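Local atomic coordinates of putative invasin (PDB entry 5N40), a protein that probably acts as a bacterial adhesin, carrying a C-type lectin-like domain at the end of an elongated row of immunoglobulin-like domains. Residues 29-34 / 48-53; 61-64 / 68-71; 76-81 / 203-208. The protein carries 1 engineered substitution. All coordinates share one frame; numbering follows the deposited sequence.

Contact 1: 29-34 / 48-53; sequences SVVTLT and VAFTST
The ring of Phe50 reaches from strand 48-52 across the domain interior and is met by two side chains of strand 29-34, Val31 over a face and Leu33 at the edge. Val31 comes from the direction opposite to the phenylalanine. Its CG1 methyl stands 4.1 Å from the Phe50 ring centroid and 23° off the ring normal, a CH-pi contact displaced toward the rim, where Val31 CG1 lies 3.8 Å from Phe50 CE2. The methyl that makes this contact is the branch anti to the backbone N (chi1 -179°). A compact, branched residue suits the spot, since it offers a methyl to the ring while keeping to an extended backbone.

The remaining contacts are plain apolar packing. Leu33 CB lies near the plane of the ring, 3.8 Å from Phe50 CZ, and the leucine then runs on past the phenylalanine to Val48, its CD2 reaching 3.6 Å from Val48 CG1. Leu33 thus serves two residues of the facing strand, CB against one and the branched end against the other. Phe50 is long enough to bridge backbones whose axes are 9.5 Å apart.

Leu14 of strand 13-22, Val85 of strand 79-87 and Leu57 and Val60 of strand 56-63 also pack on Phe50, while Val48 touches Tyr68. Alternate residues, Val31 and Leu33 on one strand, Val48 and Phe50 on the other, turn inward, and the strand directions differ by 134°. Such side-chain packing between strands that share no backbone hydrogen bonds is characteristic of the hydrophobic core of an immunoglobulin-like beta sandwich.

Contact 2: 61-64 / 68-71; sequences TEQA and YTAT
Thr61 and Thr69 form the antiparallel hydrogen-bonded pair that joins strand 56-63 to strand 67-73. Thr61 N donates to Thr69 O at 3.0 Å, and Thr69 N returns a bond of the same length to Thr61 O. The adjoining pair, Glu62 with Tyr68, is non-hydrogen-bonded, and here the CA of Tyr68 makes a C-H...O contact with Thr61 O.

Polar side chains tie together the face that carries the threonines. Gln63 bends at chi2 (77°), which brings its amide back over both of them: Thr69 OG1 donates to Gln63 OE1 at 2.8 Å, tilted 32° from the carbonyl plane, while Gln63 NE2 donates to Thr61 OG1 at 2.9 Å almost within the amide plane. Bonded at both its oxygen and its nitrogen, the amide should resist being flipped. A water adds a further link, donating to Thr69 O and accepting from Thr61 OG1.

On the other face, Glu62 runs extended alongside the Tyr68 ring, and its CG sits 4.1 Å from the ring centroid in a CH-pi contact. Carboxylate and ring planes are 24° apart. Their polar ends are held by the loop 43-46: Glu62 OE2 accepts from Gly45 N, and Tyr68 OH bonds to Val43 O and Gln46 N. An amphipathic tyrosine suits this boundary, its ring packed inward on Val60. Consecutive antiparallel strands joined by a short turn make this a beta hairpin, with 56-63 an outermost strand of its sheet.

Contact 3: 76-81 / 203-208; sequences TLTGTA and AAESGD. Engineered in segment 203-208: Ala203 (natural residue Lys).
Thr78 and Glu205 approach from opposite directions and meet in one short hydrogen bond, Thr78 OG1 donating to Glu205 OE1 at 2.7 Å. The hydroxyl comes to the syn side of the carboxylate, 21° out of its plane, and the methyl of the same threonine rests nearby, with CG2 3.3 Å from Glu205 OE1. A glutamate suits the gap because its chain, extended beyond CG (chi2 -178°), spans between backbones whose nearest CA atoms, those of Thr78 and Glu205, are 8.9 Å apart.

The other oxygen can add to the link through a water, 3.1 Å from Thr78 N, from which it accepts, and 2.8 Å from Glu205 OE2, to which it can donate. Glu205 OE2 also accepts from Lys142 N, so both carboxylate oxygens are engaged.

Behind the glutamate, a type I turn from Ala204 to Gly207 is closed by Gly207 N bonding to Ala204 O at 2.9 Å. Ser206 OG donates to Asp208 OD2 at 2.6 Å, and Asp208 is anchored in turn by a salt bridge to Lys132 and a bond from Val106 N. The contact thus lies between two domains: Thr78 just precedes strand 79-87 of one, and Glu205 stands in the turn between strands 197-204 and 209-217 of the next.

From the N terminus, contact 1 comes first: strand 29-34 meets 48-53 across a 13-residue loop, packing facing strands of the first domain against each other in its core. Contact 2 follows in series, closing the short hairpin turn between strands 56-63 and 67-73. The two adjoin, for strands 28-34 and 67-73 are neighbours, with Leu33 N and Val31 N probably bonded to Tyr68 O and Ala70 O. Contact 3 opens later and spans 121 intervening residues to reach the second domain; it neither encloses nor crosses the others. Its segment 76-81 continues into strand 79-87, which borders 48-52, so the segment making the interdomain link leads into a strand next to one of those in contact 1.

Contact 1: 29-34 / 48-53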
ATOM      1  N   SER A  29     -28.022 -24.873   0.040  1.00 13.96           N
ATOM      2  CA  SER A  29     -28.607 -25.411  -1.178  1.00 12.48           C
ATOM      3  C   SER A  29     -29.014 -26.857  -0.935  1.00 14.71           C
ATOM      4  O   SER A  29     -28.363 -27.580  -0.183  1.00 14.68           O
ATOM      5  CB  SER A  29     -27.630 -25.344  -2.358  1.00 17.73           C
ATOM      6  OG  SER A  29     -28.217 -25.893  -3.527  1.00 17.94           O
ATOM      7  N   VAL A  30     -30.104 -27.278  -1.572  1.00 13.89           N
ATOM      8  CA  VAL A  30     -30.594 -28.646  -1.438  1.00 17.51           C
ATOM      9  C   VAL A  30     -30.103 -29.450  -2.629  1.00 14.90           C
ATOM     10  O   VAL A  30     -30.324 -29.067  -3.785  1.00 15.38           O
ATOM     11  CB  VAL A  30     -32.129 -28.690  -1.325  1.00 17.46           C
ATOM     12  CG1 VAL A  30     -32.640 -30.129  -1.405  1.00 18.81           C
ATOM     13  CG2 VAL A  30     -32.574 -28.052  -0.014  1.00 18.01           C
ATOM     14  N   VAL A  31     -29.425 -30.556  -2.345  1.00 13.42           N
ATOM     15  CA  VAL A  31     -28.943 -31.479  -3.362  1.00 16.29           C
ATOM     16  C   VAL A  31     -29.913 -32.646  -3.415  1.00 15.48           C
ATOM     17  O   VAL A  31     -30.214 -33.255  -2.382  1.00 13.65           O
ATOM     18  CB  VAL A  31     -27.516 -31.958  -3.047  1.00 12.82           C
ATOM     19  CG1 VAL A  31     -27.010 -32.898  -4.127  1.00 13.67           C
ATOM     20  CG2 VAL A  31     -26.585 -30.770  -2.877  1.00 18.96           C
ATOM     21  N   THR A  32     -30.425 -32.941  -4.608  1.00 13.31           N
ATOM     22  CA  THR A  32     -31.425 -33.985  -4.800  1.00 14.80           C
ATOM     23  C   THR A  32     -30.905 -34.999  -5.805  1.00 15.02           C
ATOM     24  O   THR A  32     -30.604 -34.650  -6.951  1.00 14.67           O
ATOM     25  CB  THR A  32     -32.756 -33.400  -5.275  1.00 18.49           C
ATOM     26  OG1 THR A  32     -33.272 -32.515  -4.274  1.00 16.30           O
ATOM     27  CG2 THR A  32     -33.786 -34.508  -5.529  1.00 17.58           C
ATOM     28  N   LEU A  33     -30.791 -36.243  -5.363  1.00 13.42           N
ATOM     29  CA  LEU A  33     -30.587 -37.371  -6.254  1.00 12.88           C
ATOM     30  C   LEU A  33     -31.934 -37.992  -6.575  1.00 11.82           C
ATOM     31  O   LEU A  33     -32.704 -38.311  -5.667  1.00 15.87           O
ATOM     32  CB  LEU A  33     -29.683 -38.423  -5.611  1.00 14.45           C
ATOM     33  CG  LEU A  33     -29.563 -39.753  -6.353  1.00 12.50           C
ATOM     34  CD1 LEU A  33     -28.760 -39.597  -7.644  1.00 13.99           C
ATOM     35  CD2 LEU A  33     -28.947 -40.816  -5.448  1.00 16.40           C
ATOM     36  N   THR A  34     -32.201 -38.179  -7.863  1.00 14.91           N
ATOM     37  CA  THR A  34     -33.333 -38.973  -8.338  1.00 13.42           C
ATOM     38  C   THR A  34     -32.732 -40.270  -8.867  1.00 11.11           C
ATOM     39  O   THR A  34     -32.134 -40.289  -9.943  1.00 14.99           O
ATOM     40  CB  THR A  34     -34.121 -38.221  -9.399  1.00 16.59           C
ATOM     41  OG1 THR A  34     -34.560 -36.971  -8.844  1.00 15.46           O
ATOM     42  CG2 THR A  34     -35.342 -39.043  -9.872  1.00 17.90           C
ATOM     43  N   VAL A  48     -27.198 -43.782   0.281  1.00 15.33           N
ATOM     44  CA  VAL A  48     -26.695 -42.759  -0.628  1.00 16.07           C
ATOM     45  C   VAL A  48     -25.842 -41.769   0.156  1.00 16.16           C
ATOM     46  O   VAL A  48     -26.191 -41.380   1.278  1.00 15.13           O
ATOM     47  CB  VAL A  48     -27.874 -42.050  -1.327  1.00 12.81           C
ATOM     48  CG1 VAL A  48     -27.402 -40.883  -2.195  1.00 16.08           C
ATOM     49  CG2 VAL A  48     -28.654 -43.051  -2.162  1.00 13.14           C
ATOM     50  N   ALA A  49     -24.713 -41.376  -0.432  1.00 16.56           N
ATOM     51  CA  ALA A  49     -23.841 -40.362   0.140  1.00 16.96           C
ATOM     52  C   ALA A  49     -23.464 -39.364  -0.943  1.00 15.05           C
ATOM     53  O   ALA A  49     -23.304 -39.734  -2.110  1.00 14.85           O
ATOM     54  CB  ALA A  49     -22.575 -40.979   0.746  1.00 20.65           C
ATOM     55  N   PHE A  50     -23.338 -38.099  -0.551  1.00 14.21           N
ATOM     56  CA  PHE A  50     -22.897 -37.032  -1.437  1.00 12.96           C
ATOM     57  C   PHE A  50     -21.539 -36.511  -0.985  1.00 16.66           C
ATOM     58  O   PHE A  50     -21.195 -36.565   0.198  1.00 17.67           O
ATOM     59  CB  PHE A  50     -23.886 -35.859  -1.453  1.00 14.28           C
ATOM     60  CG  PHE A  50     -25.285 -36.220  -1.907  1.00 12.84           C
ATOM     61  CD1 PHE A  50     -25.511 -37.208  -2.849  1.00 14.00           C
ATOM     62  CD2 PHE A  50     -26.381 -35.547  -1.383  1.00 15.77           C
ATOM     63  CE1 PHE A  50     -26.807 -37.519  -3.251  1.00 16.02           C
ATOM     64  CE2 PHE A  50     -27.666 -35.858  -1.773  1.00 18.16           C
ATOM     65  CZ  PHE A  50     -27.882 -36.842  -2.706  1.00 14.77           C
ATOM     66  N   THR A  51     -20.767 -36.000  -1.940  1.00 15.45           N
ATOM     67  CA  THR A  51     -19.561 -35.248  -1.628  1.00 14.46           C
ATOM     68  C   THR A  51     -19.611 -33.918  -2.366  1.00 13.39           C
ATOM     69  O   THR A  51     -20.280 -33.780  -3.391  1.00 16.73           O
ATOM     70  CB  THR A  51     -18.284 -36.012  -2.003  1.00 20.20           C
ATOM     71  OG1 THR A  51     -18.158 -36.082  -3.429  1.00 23.05           O
ATOM     72  CG2 THR A  51     -18.319 -37.418  -1.424  1.00 18.64           C
ATOM     73  N   SER A  52     -18.889 -32.935  -1.831  1.00 14.11           N
ATOM     74  CA  SER A  52     -18.783 -31.620  -2.446  1.00 13.36           C
ATOM     75  C   SER A  52     -17.371 -31.088  -2.248  1.00 16.83           C
ATOM     76  O   SER A  52     -16.793 -31.251  -1.172  1.00 16.65           O
ATOM     77  CB  SER A  52     -19.774 -30.627  -1.848  1.00 14.82           C
ATOM     78  OG  SER A  52     -19.661 -29.363  -2.491  1.00 16.76           O
ATOM     79  N   THR A  53     -16.837 -30.420  -3.277  1.00 15.63           N
ATOM     80  CA  THR A  53     -15.485 -29.869  -3.184  1.00 12.96           C
ATOM     81  C   THR A  53     -15.427 -28.619  -2.313  1.00 17.56           C
ATOM     82  O   THR A  53     -14.343 -28.254  -1.835  1.00 17.75           O
ATOM     83  CB  THR A  53     -14.939 -29.552  -4.577  1.00 16.97           C
ATOM     84  OG1 THR A  53     -15.813 -28.642  -5.261  1.00 18.00           O
ATOM     85  CG2 THR A  53     -14.788 -30.832  -5.394  1.00 17.82           C
TER

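Contact 2: 61-64 / 68-71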
ATOM      1  N   THR A  61     -31.112 -38.134   3.436  1.00 19.39           N
ATOM      2  CA  THR A  61     -32.348 -38.808   3.807  1.00 17.20           C
ATOM      3  C   THR A  61     -33.167 -39.082   2.554  1.00 17.10           C
ATOM      4  O   THR A  61     -33.040 -38.391   1.539  1.00 15.65           O
ATOM      5  CB  THR A  61     -33.188 -37.986   4.807  1.00 21.31           C
ATOM      6  OG1 THR A  61     -33.682 -36.800   4.174  1.00 22.76           O
ATOM      7  CG2 THR A  61     -32.353 -37.600   6.014  1.00 23.57           C
ATOM      8  N   GLU A  62     -34.005 -40.107   2.631  1.00 19.70           N
ATOM      9  CA  GLU A  62     -34.790 -40.558   1.490  1.00 18.46           C
ATOM     10  C   GLU A  62     -36.223 -40.063   1.616  1.00 20.12           C
ATOM     11  O   GLU A  62     -36.837 -40.178   2.686  1.00 21.21           O
ATOM     12  CB  GLU A  62     -34.770 -42.085   1.389  1.00 16.26           C
ATOM     13  CG  GLU A  62     -35.610 -42.641   0.237  1.00 16.66           C
ATOM     14  CD  GLU A  62     -35.593 -44.153   0.185  1.00 19.02           C
ATOM     15  OE1 GLU A  62     -35.007 -44.772   1.092  1.00 20.29           O
ATOM     16  OE2 GLU A  62     -36.178 -44.727  -0.761  1.00 20.15           O
ATOM     17  N   GLN A  63     -36.749 -39.514   0.522  1.00 21.77           N
ATOM     18  CA  GLN A  63     -38.157 -39.180   0.394  1.00 19.83           C
ATOM     19  C   GLN A  63     -38.804 -40.128  -0.613  1.00 19.83           C
ATOM     20  O   GLN A  63     -38.193 -41.106  -1.071  1.00 18.14           O
ATOM     21  CB  GLN A  63     -38.334 -37.714  -0.010  1.00 21.58           C
ATOM     22  CG  GLN A  63     -37.975 -36.734   1.104  1.00 23.16           C
ATOM     23  CD  GLN A  63     -36.486 -36.575   1.257  1.00 22.91           C
ATOM     24  OE1 GLN A  63     -35.773 -36.370   0.274  1.00 30.75           O
ATOM     25  NE2 GLN A  63     -35.999 -36.670   2.493  1.00 23.61           N
ATOM     26  N   ALA A  64     -40.055 -39.844  -0.956  1.00 20.21           N
ATOM     27  CA  ALA A  64     -40.811 -40.749  -1.803  1.00 19.82           C
ATOM     28  C   ALA A  64     -40.234 -40.785  -3.215  1.00 20.03           C
ATOM     29  O   ALA A  64     -39.562 -39.855  -3.671  1.00 19.88           O
ATOM     30  CB  ALA A  64     -42.280 -40.331  -1.849  1.00 20.69           C
ATOM     31  N   TYR A  68     -33.392 -38.676  -2.927  1.00 14.55           N
ATOM     32  CA  TYR A  68     -32.503 -38.601  -1.776  1.00 15.01           C
ATOM     33  C   TYR A  68     -31.920 -37.199  -1.717  1.00 14.01           C
ATOM     34  O   TYR A  68     -31.368 -36.718  -2.710  1.00 16.16           O
ATOM     35  CB  TYR A  68     -31.383 -39.642  -1.869  1.00 16.01           C
ATOM     36  CG  TYR A  68     -31.871 -41.064  -2.021  1.00 13.88           C
ATOM     37  CD1 TYR A  68     -32.358 -41.525  -3.242  1.00 14.97           C
ATOM     38  CD2 TYR A  68     -31.842 -41.949  -0.950  1.00 12.55           C
ATOM     39  CE1 TYR A  68     -32.811 -42.826  -3.391  1.00 14.15           C
ATOM     40  CE2 TYR A  68     -32.287 -43.256  -1.093  1.00 14.82           C
ATOM     41  CZ  TYR A  68     -32.763 -43.688  -2.317  1.00 15.34           C
ATOM     42  OH  TYR A  68     -33.207 -44.989  -2.465  1.00 18.59           O
ATOM     43  N   THR A  69     -32.030 -36.552  -0.556  1.00 15.92           N
ATOM     44  CA  THR A  69     -31.658 -35.148  -0.434  1.00 14.50           C
ATOM     45  C   THR A  69     -30.707 -34.919   0.732  1.00 15.39           C
ATOM     46  O   THR A  69     -30.668 -35.682   1.698  1.00 13.85           O
ATOM     47  CB  THR A  69     -32.894 -34.263  -0.257  1.00 18.86           C
ATOM     48  OG1 THR A  69     -33.607 -34.653   0.924  1.00 18.42           O
ATOM     49  CG2 THR A  69     -33.805 -34.401  -1.463  1.00 20.62           C
ATOM     50  N   ALA A  70     -29.938 -33.838   0.614  1.00 15.87           N
ATOM     51  CA  ALA A  70     -29.109 -33.331   1.700  1.00 15.59           C
ATOM     52  C   ALA A  70     -28.958 -31.830   1.516  1.00 16.94           C
ATOM     53  O   ALA A  70     -29.132 -31.299   0.416  1.00 15.13           O
ATOM     54  CB  ALA A  70     -27.736 -34.008   1.746  1.00 17.65           C
ATOM     55  N   THR A  71     -28.650 -31.144   2.611  1.00 16.93           N
ATOM     56  CA  THR A  71     -28.422 -29.705   2.580  1.00 18.03           C
ATOM     57  C   THR A  71     -26.921 -29.442   2.552  1.00 13.83           C
ATOM     58  O   THR A  71     -26.187 -29.921   3.422  1.00 17.47           O
ATOM     59  CB  THR A  71     -29.067 -29.020   3.784  1.00 16.23           C
ATOM     60  OG1 THR A  71     -30.490 -29.191   3.726  1.00 17.09           O
ATOM     61  CG2 THR A  71     -28.739 -27.525   3.806  1.00 17.70           C
TER
HETATM   62  O   HOH W   1     -31.365 -34.897   4.779  1.00 28.24           O

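Contact 3: 76-81 / 203-208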
ATOM      1  N   THR A  76     -16.353 -20.676   3.324  1.00 12.21           N
ATOM      2  CA  THR A  76     -15.915 -19.303   3.112  1.00 15.39           C
ATOM      3  C   THR A  76     -14.962 -19.161   1.926  1.00 16.31           C
ATOM      4  O   THR A  76     -14.383 -18.083   1.736  1.00 16.26           O
ATOM      5  CB  THR A  76     -15.270 -18.771   4.391  1.00 14.75           C
ATOM      6  OG1 THR A  76     -14.360 -19.746   4.906  1.00 14.19           O
ATOM      7  CG2 THR A  76     -16.342 -18.490   5.431  1.00 16.83           C
ATOM      8  N   LEU A  77     -14.816 -20.199   1.105  1.00 14.28           N
ATOM      9  CA  LEU A  77     -13.983 -20.165  -0.090  1.00 13.95           C
ATOM     10  C   LEU A  77     -14.862 -20.093  -1.331  1.00 18.11           C
ATOM     11  O   LEU A  77     -15.780 -20.899  -1.495  1.00 16.11           O
ATOM     12  CB  LEU A  77     -13.085 -21.402  -0.172  1.00 15.51           C
ATOM     13  CG  LEU A  77     -12.151 -21.614   1.019  1.00 19.63           C
ATOM     14  CD1 LEU A  77     -11.395 -22.933   0.890  1.00 21.36           C
ATOM     15  CD2 LEU A  77     -11.205 -20.444   1.146  1.00 22.46           C
ATOM     16  N   THR A  78     -14.564 -19.135  -2.207  1.00 14.25           N
ATOM     17  CA  THR A  78     -15.251 -19.019  -3.483  1.00 12.14           C
ATOM     18  C   THR A  78     -14.730 -20.059  -4.466  1.00 17.16           C
ATOM     19  O   THR A  78     -13.589 -20.526  -4.371  1.00 19.02           O
ATOM     20  CB  THR A  78     -15.046 -17.623  -4.058  1.00 15.48           C
ATOM     21  OG1 THR A  78     -13.640 -17.359  -4.141  1.00 14.90           O
ATOM     22  CG2 THR A  78     -15.688 -16.585  -3.161  1.00 13.87           C
ATOM     23  N   GLY A  79     -15.575 -20.413  -5.417  1.00 15.80           N
ATOM     24  CA  GLY A  79     -15.206 -21.339  -6.467  1.00 18.65           C
ATOM     25  C   GLY A  79     -16.440 -22.025  -7.013  1.00 18.58           C
ATOM     26  O   GLY A  79     -17.546 -21.511  -6.902  1.00 18.58           O
ATOM     27  N   THR A  80     -16.223 -23.198  -7.599  1.00 19.16           N
ATOM     28  CA  THR A  80     -17.306 -24.047  -8.078  1.00 18.78           C
ATOM     29  C   THR A  80     -17.323 -25.328  -7.254  1.00 18.42           C
ATOM     30  O   THR A  80     -16.336 -26.072  -7.239  1.00 21.97           O
ATOM     31  CB  THR A  80     -17.142 -24.363  -9.563  1.00 27.27           C
ATOM     32  OG1 THR A  80     -17.049 -23.137 -10.303  1.00 28.56           O
ATOM     33  CG2 THR A  80     -18.335 -25.184 -10.065  1.00 25.05           C
ATOM     34  N   ALA A  81     -18.435 -25.576  -6.565  1.00 15.49           N
ATOM     35  CA  ALA A  81     -18.610 -26.822  -5.827  1.00 17.26           C
ATOM     36  C   ALA A  81     -19.040 -27.912  -6.795  1.00 18.62           C
ATOM     37  O   ALA A  81     -20.119 -27.824  -7.392  1.00 21.36           O
ATOM     38  CB  ALA A  81     -19.649 -26.665  -4.719  1.00 13.72           C
ATOM     39  N   ALA A 203      -9.563  -3.924  -2.469  1.00 12.43           N
ATOM     40  CA  ALA A 203     -10.730  -4.497  -3.126  1.00 10.07           C
ATOM     41  C   ALA A 203     -10.879  -5.966  -2.750  1.00 14.60           C
ATOM     42  O   ALA A 203      -9.960  -6.766  -2.961  1.00 14.89           O
ATOM     43  CB  ALA A 203     -10.630  -4.363  -4.645  1.00 13.32           C
ATOM     44  N   ALA A 204     -12.046  -6.324  -2.222  1.00 13.67           N
ATOM     45  CA  ALA A 204     -12.369  -7.721  -1.992  1.00 11.75           C
ATOM     46  C   ALA A 204     -12.847  -8.353  -3.298  1.00 13.31           C
ATOM     47  O   ALA A 204     -13.217  -7.660  -4.246  1.00 12.88           O
ATOM     48  CB  ALA A 204     -13.441  -7.852  -0.909  1.00 14.57           C
ATOM     49  N   GLU A 205     -12.820  -9.688  -3.345  1.00 11.31           N
ATOM     50  CA  GLU A 205     -13.237 -10.380  -4.559  1.00 15.16           C
ATOM     51  C   GLU A 205     -14.690 -10.087  -4.912  1.00 12.51           C
ATOM     52  O   GLU A 205     -15.084 -10.255  -6.071  1.00 14.44           O
ATOM     53  CB  GLU A 205     -13.007 -11.894  -4.416  1.00 17.73           C
ATOM     54  CG  GLU A 205     -13.525 -12.511  -3.139  1.00 17.13           C
ATOM     55  CD  GLU A 205     -13.220 -13.997  -3.038  1.00 22.09           C
ATOM     56  OE1 GLU A 205     -13.184 -14.674  -4.095  1.00 18.81           O
ATOM     57  OE2 GLU A 205     -13.004 -14.475  -1.899  1.00 14.89           O
ATOM     58  N   SER A 206     -15.488  -9.615  -3.959  1.00 11.79           N
ATOM     59  CA  SER A 206     -16.873  -9.248  -4.236  1.00 14.09           C
ATOM     60  C   SER A 206     -16.993  -7.943  -5.007  1.00 14.38           C
ATOM     61  O   SER A 206     -18.083  -7.635  -5.499  1.00 16.09           O
ATOM     62  CB  SER A 206     -17.637  -9.102  -2.931  1.00 15.63           C
ATOM     63  OG  SER A 206     -17.012  -8.105  -2.144  1.00 13.23           O
ATOM     64  N   GLY A 207     -15.920  -7.165  -5.095  1.00 13.29           N
ATOM     65  CA  GLY A 207     -15.967  -5.835  -5.661  1.00 14.75           C
ATOM     66  C   GLY A 207     -16.185  -4.742  -4.642  1.00 14.34           C
ATOM     67  O   GLY A 207     -16.164  -3.556  -5.003  1.00 14.60           O
ATOM     68  N   ASP A 208     -16.417  -5.104  -3.386  1.00 12.38           N
ATOM     69  CA  ASP A 208     -16.459  -4.130  -2.307  1.00 13.06           C
ATOM     70  C   ASP A 208     -15.058  -3.583  -2.057  1.00 10.49           C
ATOM     71  O   ASP A 208     -14.073  -4.323  -2.120  1.00 14.27           O
ATOM     72  CB  ASP A 208     -17.025  -4.785  -1.052  1.00 12.48           C
ATOM     73  CG  ASP A 208     -18.483  -5.186  -1.223  1.00 16.15           C
ATOM     74  OD1 ASP A 208     -19.309  -4.267  -1.398  1.00 15.37           O
ATOM     75  OD2 ASP A 208     -18.788  -6.407  -1.225  1.00 13.18           O
TER
HETATM   76  O   HOH W   2     -12.600 -17.032  -0.934  1.00 16.22           O